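Local coordinates for ribose ABC transporter, substrate binding protein (Conexibacter woesei, PDB 4KQ9), which probably binds ribose or a related sugar outside the cell membrane as the substrate-binding component of an ABC transporter, at residues N183-H188 and R207-R212; M135-R140 and A151-F156; A232-G237 and I279-I284; V222-N227 and V243-Y248; Y122-L127 and R159-V164. The protein carries 1 engineered substitution. One frame throughout, in Å; residues are numbered along the deposited sequence. Where two conformers were deposited one is given.

Interaction 1. Residues N183-H188 and R207-R212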
# COMPACT_ATOMS: atom_id res chain seq x y z
N ASN A 183 9.61 -24.07 -4.60
CA ASN A 183 10.26 -24.31 -5.91
C ASN A 183 11.57 -23.61 -6.02
O ASN A 183 12.55 -24.21 -6.48
CB ASN A 183 9.36 -23.93 -7.04
CG ASN A 183 8.15 -24.85 -7.13
OD1 ASN A 183 8.13 -25.92 -6.53
ND2 ASN A 183 7.15 -24.44 -7.87
N ILE A 184 11.61 -22.34 -5.59
CA ILE A 184 12.85 -21.61 -5.56
C ILE A 184 13.91 -22.37 -4.79
O ILE A 184 15.05 -22.47 -5.21
CB ILE A 184 12.69 -20.16 -4.97
CG1 ILE A 184 12.06 -19.25 -5.98
CG2 ILE A 184 14.05 -19.58 -4.54
CD1 ILE A 184 11.42 -17.97 -5.39
N LEU A 185 13.55 -22.85 -3.63
CA LEU A 185 14.54 -23.49 -2.76
C LEU A 185 15.00 -24.82 -3.36
O LEU A 185 16.07 -25.26 -3.04
CB LEU A 185 13.99 -23.69 -1.35
CG LEU A 185 13.73 -22.39 -0.55
CD1 LEU A 185 12.88 -22.62 0.67
CD2 LEU A 185 15.08 -21.73 -0.21
N THR A 186 14.18 -25.47 -4.19
CA THR A 186 14.64 -26.72 -4.81
C THR A 186 15.76 -26.44 -5.84
O THR A 186 16.52 -27.31 -6.15
CB THR A 186 13.54 -27.51 -5.46
OG1 THR A 186 13.06 -26.85 -6.65
CG2 THR A 186 12.39 -27.87 -4.45
N ARG A 187 15.72 -25.24 -6.43
CA ARG A 187 16.65 -24.81 -7.47
C ARG A 187 17.81 -24.04 -6.86
O ARG A 187 18.92 -24.10 -7.38
CB ARG A 187 15.97 -23.85 -8.41
CG ARG A 187 14.70 -24.30 -9.08
CD ARG A 187 14.29 -23.38 -10.21
NE ARG A 187 13.60 -22.19 -9.77
CZ ARG A 187 12.27 -22.04 -9.69
NH1 ARG A 187 11.40 -22.99 -10.10
NH2 ARG A 187 11.79 -20.90 -9.23
N HIS A 188 17.57 -23.25 -5.81
CA HIS A 188 18.64 -22.42 -5.25
C HIS A 188 18.60 -22.44 -3.74
O HIS A 188 18.18 -21.47 -3.09
CB HIS A 188 18.47 -20.99 -5.72
CG HIS A 188 18.36 -20.82 -7.19
ND1 HIS A 188 19.45 -20.88 -8.03
CD2 HIS A 188 17.29 -20.55 -7.97
CE1 HIS A 188 19.05 -20.70 -9.28
NE2 HIS A 188 17.74 -20.47 -9.26
N ARG A 207 6.69 -20.61 5.83
CA ARG A 207 6.27 -22.03 6.07
C ARG A 207 7.05 -22.97 5.17
O ARG A 207 7.45 -24.02 5.61
CB ARG A 207 4.80 -22.19 5.80
CG ARG A 207 3.93 -21.26 6.64
CD ARG A 207 2.59 -21.87 6.98
NE ARG A 207 1.78 -22.24 5.82
CZ ARG A 207 0.80 -21.51 5.27
NH1 ARG A 207 0.48 -20.30 5.73
NH2 ARG A 207 0.14 -22.00 4.22
N ALA A 208 7.33 -22.54 3.95
CA ALA A 208 8.18 -23.29 3.03
C ALA A 208 9.57 -23.44 3.51
O ALA A 208 10.16 -24.52 3.41
CB ALA A 208 8.20 -22.63 1.66
N ILE A 209 10.13 -22.37 4.07
CA ILE A 209 11.47 -22.45 4.60
C ILE A 209 11.59 -23.43 5.80
O ILE A 209 12.56 -24.20 5.93
CB ILE A 209 11.96 -21.01 4.97
CG1 ILE A 209 12.23 -20.21 3.67
CG2 ILE A 209 13.22 -21.07 5.78
CD1 ILE A 209 12.26 -18.69 3.86
N ALA A 210 10.59 -23.40 6.66
CA ALA A 210 10.57 -24.21 7.87
C ALA A 210 10.38 -25.70 7.52
O ALA A 210 11.10 -26.54 8.06
CB ALA A 210 9.44 -23.75 8.77
N ALA A 211 9.47 -25.98 6.56
CA ALA A 211 9.27 -27.35 6.00
C ALA A 211 10.56 -27.94 5.48
O ALA A 211 10.69 -29.17 5.44
CB ALA A 211 8.21 -27.37 4.91
N ARG A 212 11.53 -27.10 5.10
CA ARG A 212 12.84 -27.58 4.67
C ARG A 212 13.80 -27.68 5.78
O ARG A 212 15.00 -27.92 5.58
CB ARG A 212 13.42 -26.69 3.60
CG ARG A 212 12.76 -26.88 2.26
CD ARG A 212 13.53 -26.15 1.17
NE ARG A 212 14.83 -26.75 0.81
CZ ARG A 212 15.04 -27.55 -0.25
NH1 ARG A 212 14.04 -27.94 -1.01
NH2 ARG A 212 16.25 -28.01 -0.51
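Thr186 sends its two branches to different partners: OG1 donates to Asn183 O at 2.7 Å, within its own helix, while its CG2 meets Arg212 NH1 across the contact at 3.8 Å. With the hydroxyl held between the backbone N and the carbonyl carbon (chi1 70°), OG1 can reach back to a carbonyl of the preceding turn, where it arrives 17° off the plane of that group. Threonine suits this place because it satisfies its own polar atom inside the helix and still offers a methyl to its neighbour. The bulk of the contact belongs to Leu185 and Arg212, which slide past each other in opposite directions. Leu185 CB lies 3.6 Å from Arg212 CD, and Leu185 CD1 touches the same carbon, so leucine packs against the aliphatic part of the arginine. Leu185 lies on helix 174-187, and Arg212 follows directly on helix 199-211; the two helices are linked through strand 193-196 and pack side by side on one parallel sheet, as in the Rossmann-like lobes of periplasmic binding proteins. A bend at chi3 (71°) brings one face of the Arg212 guanidinium against Leu185 O, 3.6 Å from its plane and offset toward the rim. No hydrogen bond joins them, but a positive group is likely to be welcome beside the carbonyls of a helix C-terminus. Deeper in, Leu185 CD1 rests on Ile209 CG1 at 3.9 Å, the two side chains crossing at about a right angle. Ala208, small enough for close helix packing, faces Leu178 and Thr181 of helix 174-187.

Interaction 2. Residues M135-R140 and A151-F156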
# COMPACT_ATOMS: atom_id res chain seq x y z
N MSE A 135 13.14 -13.12 -5.84
CA MSE A 135 11.99 -12.22 -5.78
C MSE A 135 10.78 -13.01 -6.09
O MSE A 135 10.72 -13.68 -7.14
CB MSE A 135 12.22 -11.05 -6.77
CG MSE A 135 13.36 -10.17 -6.29
SE MSE A 135 13.58 -8.64 -7.58
CE MSE A 135 11.79 -7.75 -7.36
N VAL A 136 9.81 -12.93 -5.20
CA VAL A 136 8.49 -13.52 -5.38
C VAL A 136 7.49 -12.39 -5.48
O VAL A 136 6.99 -11.84 -4.45
CB VAL A 136 8.14 -14.53 -4.26
CG1 VAL A 136 6.68 -15.06 -4.35
CG2 VAL A 136 9.13 -15.71 -4.23
N ASN A 137 7.17 -12.06 -6.71
CA ASN A 137 6.33 -10.92 -7.01
C ASN A 137 4.92 -11.40 -7.01
O ASN A 137 4.71 -12.60 -7.12
CB ASN A 137 6.68 -10.28 -8.34
CG ASN A 137 8.10 -9.73 -8.41
OD1 ASN A 137 8.38 -8.60 -7.95
ND2 ASN A 137 8.99 -10.48 -9.06
N GLY A 138 3.94 -10.51 -6.77
CA GLY A 138 2.51 -10.87 -6.83
C GLY A 138 2.09 -10.82 -8.33
O GLY A 138 2.88 -11.22 -9.21
N THR A 139 0.88 -10.34 -8.60
CA THR A 139 0.28 -10.31 -9.99
C THR A 139 0.96 -9.45 -11.02
O THR A 139 1.22 -8.24 -10.87
CB THR A 139 -1.21 -9.87 -9.88
OG1 THR A 139 -1.84 -10.69 -8.92
CG2 THR A 139 -1.94 -10.02 -11.21
N ARG A 140 1.32 -10.08 -12.14
CA ARG A 140 2.10 -9.42 -13.19
C ARG A 140 1.32 -8.19 -13.70
O ARG A 140 0.13 -8.26 -13.84
CB ARG A 140 2.38 -10.46 -14.30
CG ARG A 140 3.35 -10.06 -15.39
CD ARG A 140 4.02 -11.30 -15.97
NE ARG A 140 5.45 -11.08 -16.21
CZ ARG A 140 6.34 -12.05 -16.29
NH1 ARG A 140 7.59 -11.75 -16.51
NH2 ARG A 140 5.98 -13.32 -16.17
N ALA A 151 12.01 -0.83 -8.74
CA ALA A 151 12.85 -0.11 -7.84
C ALA A 151 13.85 -1.05 -7.13
O ALA A 151 15.01 -0.67 -6.87
CB ALA A 151 12.00 0.64 -6.81
N ALA A 152 13.41 -2.28 -6.79
CA ALA A 152 14.24 -3.19 -6.04
C ALA A 152 15.36 -3.76 -6.91
O ALA A 152 16.49 -3.88 -6.46
CB ALA A 152 13.41 -4.32 -5.41
N ARG A 153 15.04 -4.09 -8.15
CA ARG A 153 16.06 -4.58 -9.05
C ARG A 153 17.20 -3.55 -9.24
O ARG A 153 18.41 -3.93 -9.32
CB ARG A 153 15.44 -4.90 -10.40
CG ARG A 153 14.48 -6.06 -10.37
CD ARG A 153 13.86 -6.30 -11.71
NE ARG A 153 12.83 -7.34 -11.56
CZ ARG A 153 11.53 -7.10 -11.68
NH1 ARG A 153 11.07 -5.85 -11.98
NH2 ARG A 153 10.69 -8.10 -11.49
N GLU A 154 16.83 -2.26 -9.31
CA GLU A 154 17.85 -1.22 -9.45
C GLU A 154 18.79 -1.18 -8.25
O GLU A 154 20.01 -0.99 -8.41
CB GLU A 154 17.20 0.16 -9.63
CG GLU A 154 16.59 0.40 -11.01
CD GLU A 154 15.72 1.66 -11.06
OE1 GLU A 154 15.86 2.54 -10.18
OE2 GLU A 154 14.88 1.79 -11.99
N VAL A 155 18.25 -1.33 -7.03
CA VAL A 155 19.08 -1.37 -5.85
C VAL A 155 19.99 -2.59 -5.94
O VAL A 155 21.18 -2.44 -5.70
CB VAL A 155 18.31 -1.33 -4.54
CG1 VAL A 155 19.19 -1.58 -3.35
CG2 VAL A 155 17.61 0.01 -4.37
N PHE A 156 19.46 -3.78 -6.29
CA PHE A 156 20.29 -4.97 -6.25
C PHE A 156 21.48 -4.84 -7.26
O PHE A 156 22.62 -5.22 -6.97
CB PHE A 156 19.44 -6.26 -6.50
CG PHE A 156 18.44 -6.57 -5.38
CD1 PHE A 156 18.82 -6.48 -4.05
CD2 PHE A 156 17.15 -6.93 -5.68
CE1 PHE A 156 17.93 -6.77 -3.02
CE2 PHE A 156 16.24 -7.23 -4.66
CZ PHE A 156 16.63 -7.16 -3.35
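Met135, present as selenomethionine, leaves its strand with CG anti to the carbonyl carbon (chi1 -68°) and runs on extended at chi2, which carries SE to Arg153 CG and Phe156 CE2; a bend at the last torsion then turns CE toward Ala152 and the Arg153 guanidinium. SE lies 3.9 Å from Arg153 CG, touching the aliphatic part of that side chain. On its other contact, SE is 4.2 Å from Phe156 CE2 and comes at the rim of the ring, 83° off the ring normal, a Met-aromatic contact of the edge type. CE approaches the methyl of Ala152, at 4.3 Å from its CB, and also covers one face of the Arg153 guanidinium, 4.1 Å above the plane and toward its rim. A long, unbranched, polarisable side chain suits this spot, since it can meet a methyl, a ring edge and a cation's face at once. Arg153 runs extended from CG to NE, bringing NH2 within 3.8 Å of Asn137 ND2, with amide and guanidinium planes 42° apart. Both nitrogens are donors and find acceptors in other parts of the chain: ND2 bonds to Val167 O, while Arg153 reaches Asp166 through NE, Glu150 through NH1 and Tyr168 OH through NH2. The guanidinium thus has two acidic partners that probably offset its charge in a partly buried place. The whole contact belongs to the beta-alpha-beta unit made by strand 132-136, helix 143-159 and strand 162-167; Tyr195 of strand 193-196 adjoins Met135 and Ala152, and helix 112-126 packs against Phe156 through Ala120.

Interaction 3. Residues A232-G237 and I279-I284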
# COMPACT_ATOMS: atom_id res chain seq x y z
N ALA A 232 4.14 -10.21 14.02
CA ALA A 232 4.54 -11.31 14.91
C ALA A 232 5.75 -12.07 14.37
O ALA A 232 6.72 -12.37 15.07
CB ALA A 232 3.36 -12.22 15.06
N ALA A 233 5.76 -12.30 13.08
CA ALA A 233 6.94 -12.97 12.45
C ALA A 233 8.22 -12.15 12.55
O ALA A 233 9.32 -12.68 12.79
CB ALA A 233 6.61 -13.38 11.01
N VAL A 234 8.09 -10.83 12.38
CA VAL A 234 9.21 -9.96 12.52
C VAL A 234 9.69 -10.01 13.97
O VAL A 234 10.88 -10.10 14.18
CB VAL A 234 8.91 -8.52 12.10
CG1 VAL A 234 10.09 -7.63 12.47
CG2 VAL A 234 8.75 -8.46 10.58
N ARG A 235 8.75 -9.95 14.92
CA ARG A 235 9.11 -10.03 16.33
C ARG A 235 9.81 -11.37 16.59
O ARG A 235 10.88 -11.37 17.21
CB ARG A 235 7.92 -9.90 17.28
CG ARG A 235 7.53 -8.49 17.52
CD ARG A 235 6.45 -8.25 18.59
NE ARG A 235 5.21 -8.88 18.14
CZ ARG A 235 4.12 -8.27 17.71
NH1 ARG A 235 4.03 -6.94 17.66
NH2 ARG A 235 3.07 -9.02 17.31
N ALA A 236 9.23 -12.46 16.11
CA ALA A 236 9.88 -13.79 16.28
C ALA A 236 11.21 -13.99 15.54
O ALA A 236 11.94 -14.92 15.83
CB ALA A 236 8.94 -14.89 15.88
N GLY A 237 11.56 -13.15 14.59
CA GLY A 237 12.82 -13.39 13.83
C GLY A 237 12.64 -14.31 12.60
O GLY A 237 13.63 -14.69 11.93
N ILE A 279 9.76 -1.81 9.60
CA ILE A 279 9.70 -2.47 10.87
C ILE A 279 10.60 -3.67 10.74
O ILE A 279 10.32 -4.50 9.89
CB ILE A 279 8.26 -2.95 11.10
CG1 ILE A 279 7.28 -1.81 10.92
CG2 ILE A 279 8.12 -3.56 12.48
CD1 ILE A 279 5.93 -2.16 11.41
N ASP A 280 11.70 -3.76 11.52
CA ASP A 280 12.58 -4.92 11.47
C ASP A 280 12.74 -5.53 12.85
O ASP A 280 12.25 -4.99 13.85
CB ASP A 280 13.87 -4.63 10.72
CG ASP A 280 14.85 -3.74 11.52
OD1 ASP A 280 15.20 -4.11 12.66
OD2 ASP A 280 15.27 -2.68 11.00
N THR A 281 13.33 -6.70 12.88
CA THR A 281 13.42 -7.47 14.12
C THR A 281 14.10 -6.63 15.22
O THR A 281 13.59 -6.57 16.32
CB THR A 281 14.13 -8.83 13.89
OG1 THR A 281 13.47 -9.57 12.84
CG2 THR A 281 14.06 -9.69 15.20
N GLU A 282 15.17 -5.92 14.89
CA GLU A 282 15.87 -5.07 15.86
C GLU A 282 15.09 -3.81 16.31
O GLU A 282 15.26 -3.39 17.43
CB GLU A 282 17.26 -4.67 15.37
CG GLU A 282 17.37 -3.94 14.03
N THR A 283 14.24 -3.22 15.47
CA THR A 283 13.65 -1.92 15.80
C THR A 283 12.20 -1.95 16.14
O THR A 283 11.66 -0.91 16.59
CB THR A 283 13.83 -0.94 14.62
OG1 THR A 283 13.28 -1.50 13.39
CG2 THR A 283 15.31 -0.71 14.41
N ILE A 284 11.54 -3.09 15.92
CA ILE A 284 10.06 -3.12 15.91
C ILE A 284 9.42 -2.57 17.17
O ILE A 284 8.48 -1.76 17.12
CB ILE A 284 9.48 -4.54 15.52
CG1 ILE A 284 7.96 -4.58 15.54
CG2 ILE A 284 9.97 -5.64 16.46
CD1 ILE A 284 7.36 -5.82 14.86
O HOH W 1 11.68 -8.21 18.07
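Thr281 sits in the turn between strand 277-280 and helix 284-289, and each atom of its side chain finds the end of helix 228-236, which closes in a Schellman motif at Gly237. Its CB lies 3.5 Å from Val234 O. From there OG1 donates to Val234 O at 3.0 Å, in the carbonyl plane and on a lone pair, while CG2 flanks the same oxygen and reaches toward Arg235 O. Val234 O therefore has two donors, because Gly237 N also bonds to it, at 3.2 Å. Glycine suits that position: at its positive phi (88°) a side chain would be jammed against the preceding carbonyl. With an alanine at Thr281 the OG1 bond is gone, and Val234 O would probably keep Gly237 N but lose its link to the turn. Val234, branched and apolar, packs next to this bond. With CG1 anti to the backbone N (chi1 172°), it sets this methyl against the turn's backbone, 3.4 Å from Thr281 N. Ile284 closes the contact from the first turn of the next helix, its CD1 lying 3.8 Å from Arg235 CG, so the aliphatic part of this exposed arginine packs on the isoleucine, with the guanidinium obliquely beside it. A water donates to Thr281 O at 3.1 Å and, more weakly, to Arg235 O.

Interaction 4. Residues V222-N227 and V243-Y248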
# COMPACT_ATOMS: atom_id res chain seq x y z
N VAL A 222 11.52 -10.43 3.46
CA VAL A 222 11.00 -9.07 3.53
C VAL A 222 9.67 -8.99 2.74
O VAL A 222 9.51 -9.61 1.65
CB VAL A 222 12.01 -8.00 3.03
CG1 VAL A 222 13.44 -8.15 3.66
CG2 VAL A 222 12.14 -8.07 1.54
N GLY A 223 8.74 -8.24 3.29
CA GLY A 223 7.36 -8.11 2.74
C GLY A 223 6.85 -6.68 2.93
O GLY A 223 7.62 -5.82 3.32
N THR A 224 5.59 -6.42 2.64
CA THR A 224 4.95 -5.16 2.79
C THR A 224 3.52 -5.41 3.32
O THR A 224 2.87 -6.32 2.91
CB THR A 224 4.86 -4.41 1.45
OG1 THR A 224 6.16 -4.14 0.96
CG2 THR A 224 4.12 -3.15 1.59
N ASP A 225 3.12 -4.55 4.22
CA ASP A 225 1.78 -4.33 4.75
C ASP A 225 1.81 -4.17 6.26
O ASP A 225 0.95 -3.57 6.82
CB ASP A 225 0.78 -5.44 4.42
CG ASP A 225 0.33 -5.42 2.95
OD1 ASP A 225 0.57 -4.44 2.27
OD2 ASP A 225 -0.16 -6.45 2.51
N ALA A 226 2.79 -4.75 6.90
CA ALA A 226 2.84 -4.75 8.34
C ALA A 226 1.51 -5.26 8.88
O ALA A 226 0.95 -4.68 9.77
CB ALA A 226 3.14 -3.37 8.88
N ASN A 227 1.02 -6.35 8.35
CA ASN A 227 -0.15 -6.99 8.93
C ASN A 227 0.17 -7.69 10.23
O ASN A 227 1.29 -7.85 10.62
CB ASN A 227 -0.88 -7.87 7.96
CG ASN A 227 -0.12 -9.15 7.62
OD1 ASN A 227 0.60 -9.67 8.38
ND2 ASN A 227 -0.37 -9.63 6.48
N VAL A 243 6.94 -3.45 5.77
CA VAL A 243 6.76 -2.02 5.60
C VAL A 243 5.28 -1.69 5.77
O VAL A 243 4.42 -2.30 5.11
CB VAL A 243 7.28 -1.54 4.24
CG1 VAL A 243 7.19 0.02 4.09
CG2 VAL A 243 8.73 -1.94 4.09
N SER A 244 4.96 -0.72 6.64
CA SER A 244 3.57 -0.16 6.74
C SER A 244 3.35 0.97 5.75
O SER A 244 4.23 1.83 5.57
CB SER A 244 3.32 0.35 8.12
OG SER A 244 2.11 1.05 8.12
N GLN A 245 2.19 0.94 5.07
CA GLN A 245 1.79 2.02 4.19
C GLN A 245 0.93 3.02 4.92
O GLN A 245 0.37 3.86 4.29
CB GLN A 245 0.97 1.42 3.07
CG GLN A 245 1.80 0.56 2.15
CD GLN A 245 0.97 0.17 0.92
OE1 GLN A 245 0.63 -1.00 0.75
NE2 GLN A 245 0.59 1.14 0.12
N CYS A 246 0.80 2.91 6.25
CA CYS A 246 0.23 3.97 7.09
C CYS A 246 -1.20 4.36 6.69
O CYS A 246 -1.48 5.52 6.38
CB CYS A 246 1.13 5.18 7.03
SG CYS A 246 2.77 4.85 7.76
N ALA A 247 -2.05 3.36 6.64
CA ALA A 247 -3.43 3.50 6.15
C ALA A 247 -4.17 4.58 6.88
O ALA A 247 -4.89 5.41 6.28
CB ALA A 247 -4.15 2.20 6.31
N TYR A 248 -4.02 4.60 8.19
CA TYR A 248 -4.71 5.59 9.01
C TYR A 248 -4.32 7.03 8.65
O TYR A 248 -5.18 7.93 8.53
CB TYR A 248 -4.42 5.34 10.51
CG TYR A 248 -5.33 6.17 11.42
CD1 TYR A 248 -6.58 5.72 11.78
CD2 TYR A 248 -4.90 7.39 11.92
CE1 TYR A 248 -7.40 6.49 12.63
CE2 TYR A 248 -5.70 8.14 12.76
CZ TYR A 248 -6.95 7.68 13.08
OH TYR A 248 -7.71 8.44 13.92
O HOH W 2 0.13 -1.18 5.46
O HOH W 3 -0.61 -2.30 3.00
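Asp225 N donates to Val243 O at 2.7 Å (150° at the hydrogen), a backbone bond that ties the loop after strand 220-222 to the end of strand 241-244. Beyond it the loop turns sharply, Asp225 and Ala226 both having positive phi, and the side chains take over. Thr224 CG2 packs 3.6 Å from that same Val243 O, its torsion leaving OG1 on the other branch to bond Lys119 NZ, so threonine offers a methyl for packing against the strand's backbone and a hydroxyl for the lysine. Ala226 CB rests 3.8 Å from Ser244 CB, a close fit that a small methyl allows. Asp225 and Gln245 lie side by side, pointing the same way, with carboxylate and amide only 21° from coplanar. Two acceptor oxygens, Asp225 OD1 and Gln245 OE1, are neighbours here, and a water donates to both, at 2.6 Å to Asp225 OD1 and 2.9 Å to Gln245 OE1. A second water lies between Asp225 O, 2.9 Å away, and Gln245 N, 3.0 Å away. Ser244 OG accepts from Cys246 N at 2.9 Å in an ST turn. Farther out, Gln245 NE2 bonds Ser110 OG, Gln245 OE1 a glycerol probably from the crystallisation liquor, and Ser244 OG Glu297. Cys246, N-cap of helix 247-264 and disulfide-bonded to Cys296, stands where the chain leaves one lobe for the other, consistent with one of the crossing segments that form the hinge beside the sugar cleft in type I periplasmic binding proteins.

Interaction 5. Residues Y122-L127 and R159-V164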
# COMPACT_ATOMS: atom_id res chain seq x y z
N TYR A 122 17.63 -2.77 2.70
CA TYR A 122 17.71 -3.50 3.90
C TYR A 122 18.53 -4.79 3.65
O TYR A 122 19.39 -5.16 4.49
CB TYR A 122 16.31 -3.84 4.44
CG TYR A 122 16.37 -4.53 5.75
CD1 TYR A 122 16.49 -3.79 6.92
CD2 TYR A 122 16.34 -5.92 5.82
CE1 TYR A 122 16.52 -4.42 8.13
CE2 TYR A 122 16.41 -6.57 7.03
CZ TYR A 122 16.50 -5.79 8.18
OH TYR A 122 16.59 -6.35 9.39
N ILE A 123 18.18 -5.48 2.58
CA ILE A 123 18.78 -6.79 2.26
C ILE A 123 20.25 -6.58 1.86
O ILE A 123 21.13 -7.22 2.40
CB ILE A 123 18.05 -7.46 1.10
CG1 ILE A 123 16.71 -8.05 1.60
CG2 ILE A 123 18.88 -8.60 0.52
CD1 ILE A 123 15.74 -8.34 0.47
N ALA A 124 20.48 -5.65 0.94
CA ALA A 124 21.83 -5.27 0.54
C ALA A 124 22.74 -4.92 1.76
O ALA A 124 23.82 -5.46 1.88
CB ALA A 124 21.80 -4.17 -0.50
N ASP A 125 22.28 -4.13 2.72
CA ASP A 125 23.13 -3.81 3.85
C ASP A 125 23.49 -5.05 4.68
O ASP A 125 24.48 -5.02 5.40
CB ASP A 125 22.48 -2.72 4.75
CG ASP A 125 22.38 -1.37 4.04
OD1 ASP A 125 23.04 -1.17 3.00
OD2 ASP A 125 21.60 -0.53 4.49
N ARG A 126 22.69 -6.12 4.61
CA ARG A 126 22.86 -7.16 5.57
C ARG A 126 23.41 -8.43 5.02
O ARG A 126 23.84 -9.26 5.80
CB ARG A 126 21.56 -7.44 6.32
CG ARG A 126 21.32 -6.36 7.33
CD ARG A 126 19.92 -6.39 7.87
NE ARG A 126 19.68 -5.19 8.66
CZ ARG A 126 19.61 -3.96 8.18
NH1 ARG A 126 19.76 -3.70 6.90
NH2 ARG A 126 19.36 -2.95 9.02
N LEU A 127 23.42 -8.58 3.71
CA LEU A 127 23.73 -9.84 3.07
C LEU A 127 25.23 -10.15 3.15
O LEU A 127 26.01 -9.25 2.94
CB LEU A 127 23.36 -9.74 1.57
CG LEU A 127 22.69 -10.93 0.87
CD1 LEU A 127 21.83 -11.81 1.75
CD2 LEU A 127 21.82 -10.41 -0.26
N ARG A 159 24.10 -2.44 -5.91
CA ARG A 159 24.87 -2.98 -4.77
C ARG A 159 25.59 -4.27 -5.03
O ARG A 159 26.22 -4.79 -4.09
CB ARG A 159 23.98 -3.10 -3.57
CG ARG A 159 23.30 -1.79 -3.21
CD ARG A 159 24.25 -0.90 -2.46
NE ARG A 159 24.71 -1.53 -1.24
CZ ARG A 159 24.14 -1.42 -0.06
NH1 ARG A 159 23.05 -0.68 0.15
NH2 ARG A 159 24.68 -2.04 0.96
N GLY A 160 25.46 -4.80 -6.25
CA GLY A 160 26.15 -5.99 -6.70
C GLY A 160 25.56 -7.35 -6.28
O GLY A 160 26.27 -8.34 -6.24
N ILE A 161 24.25 -7.38 -6.05
CA ILE A 161 23.55 -8.54 -5.52
C ILE A 161 22.87 -9.25 -6.67
O ILE A 161 22.03 -8.69 -7.36
CB ILE A 161 22.54 -8.07 -4.44
CG1 ILE A 161 23.35 -7.49 -3.27
CG2 ILE A 161 21.71 -9.25 -3.92
CD1 ILE A 161 22.58 -6.56 -2.40
N GLU A 162 23.26 -10.51 -6.87
CA GLU A 162 22.75 -11.32 -7.93
C GLU A 162 21.35 -11.82 -7.59
O GLU A 162 21.14 -12.39 -6.53
CB GLU A 162 23.62 -12.56 -8.09
CG GLU A 162 23.12 -13.49 -9.16
CD GLU A 162 23.98 -14.74 -9.39
OE1 GLU A 162 24.90 -15.08 -8.59
OE2 GLU A 162 23.68 -15.41 -10.37
N ILE A 163 20.43 -11.67 -8.52
CA ILE A 163 19.04 -12.13 -8.34
C ILE A 163 18.94 -13.43 -9.05
O ILE A 163 19.08 -13.45 -10.26
CB ILE A 163 18.06 -11.18 -9.00
CG1 ILE A 163 18.24 -9.84 -8.36
CG2 ILE A 163 16.64 -11.73 -8.94
CD1 ILE A 163 17.52 -8.75 -9.14
N VAL A 164 18.69 -14.51 -8.33
CA VAL A 164 18.76 -15.86 -8.90
C VAL A 164 17.45 -16.39 -9.39
O VAL A 164 17.45 -17.33 -10.16
CB VAL A 164 19.35 -16.90 -7.93
CG1 VAL A 164 20.84 -16.64 -7.77
CG2 VAL A 164 18.68 -16.89 -6.58
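Arg159 grips a single oxygen of Asp125 with both of its terminal nitrogens, NH2 at 2.8 Å and NH1 at 2.9 Å from OD1. Both bonds lie within 3° of the guanidinium plane, but the carboxylate is turned 35° from that plane; NH2 meets OD1 nearly end-on and NH1 comes from the syn side. This is an end-on salt bridge in which one oxygen carries both bonds. It lies at the surface, both residues being exposed. Bends at chi2 and chi3 fold the arginine back on itself, so that one guanidinium face lies over Ala124 CB, 3.6 Å below the plane and under its centre. Alanine suits that position, its small methyl letting the guanidinium lie close over it. Farther along the helix, Leu127 CD2 touches Ile161 CG2 at 3.8 Å, an apolar contact apart from the charged pair. In the next shell, Arg126 NH1 donates to Tyr122 O at 2.8 Å, on a lone pair in the carbonyl plane, and lies over one face of the Tyr122 ring, bracing the last turn of helix 112-126, which carries Asp125. Gly160, whose positive phi favours glycine, ends helix 143-159 in a Schellman motif and swings the chain toward Ile161. Phe156 of that helix packs on Ile123 and Ile161. The contact thus joins two helices on one face of the sheet at the helix-to-strand turn of a beta-alpha-beta crossover, where strand 162-167 enters as an edge strand.

Overall arrangement
Interactions 1, 2 and 5 belong to the four-stranded parallel sheet of one lobe and its helices. Interaction 2 is buried between strand and helix; interaction 5 lies at the surface where that helix ends, a turn beyond interaction 2, while interaction 1, largely buried, packs against strand 132-136 through Ile184 and Val136. Chemistry follows depth: selenium, methyl and ring edge inside, a salt bridge outside, an arginine over a carbonyl at the helix ends. Interactions 3, partly buried, and 4, largely buried, meet along strands 241-244 and 277-280, through Ile279 and Ala226, and depend more on backbone carbonyls and waters. Interaction 4, nearest the chain's centre, lies where the chain passes between lobes.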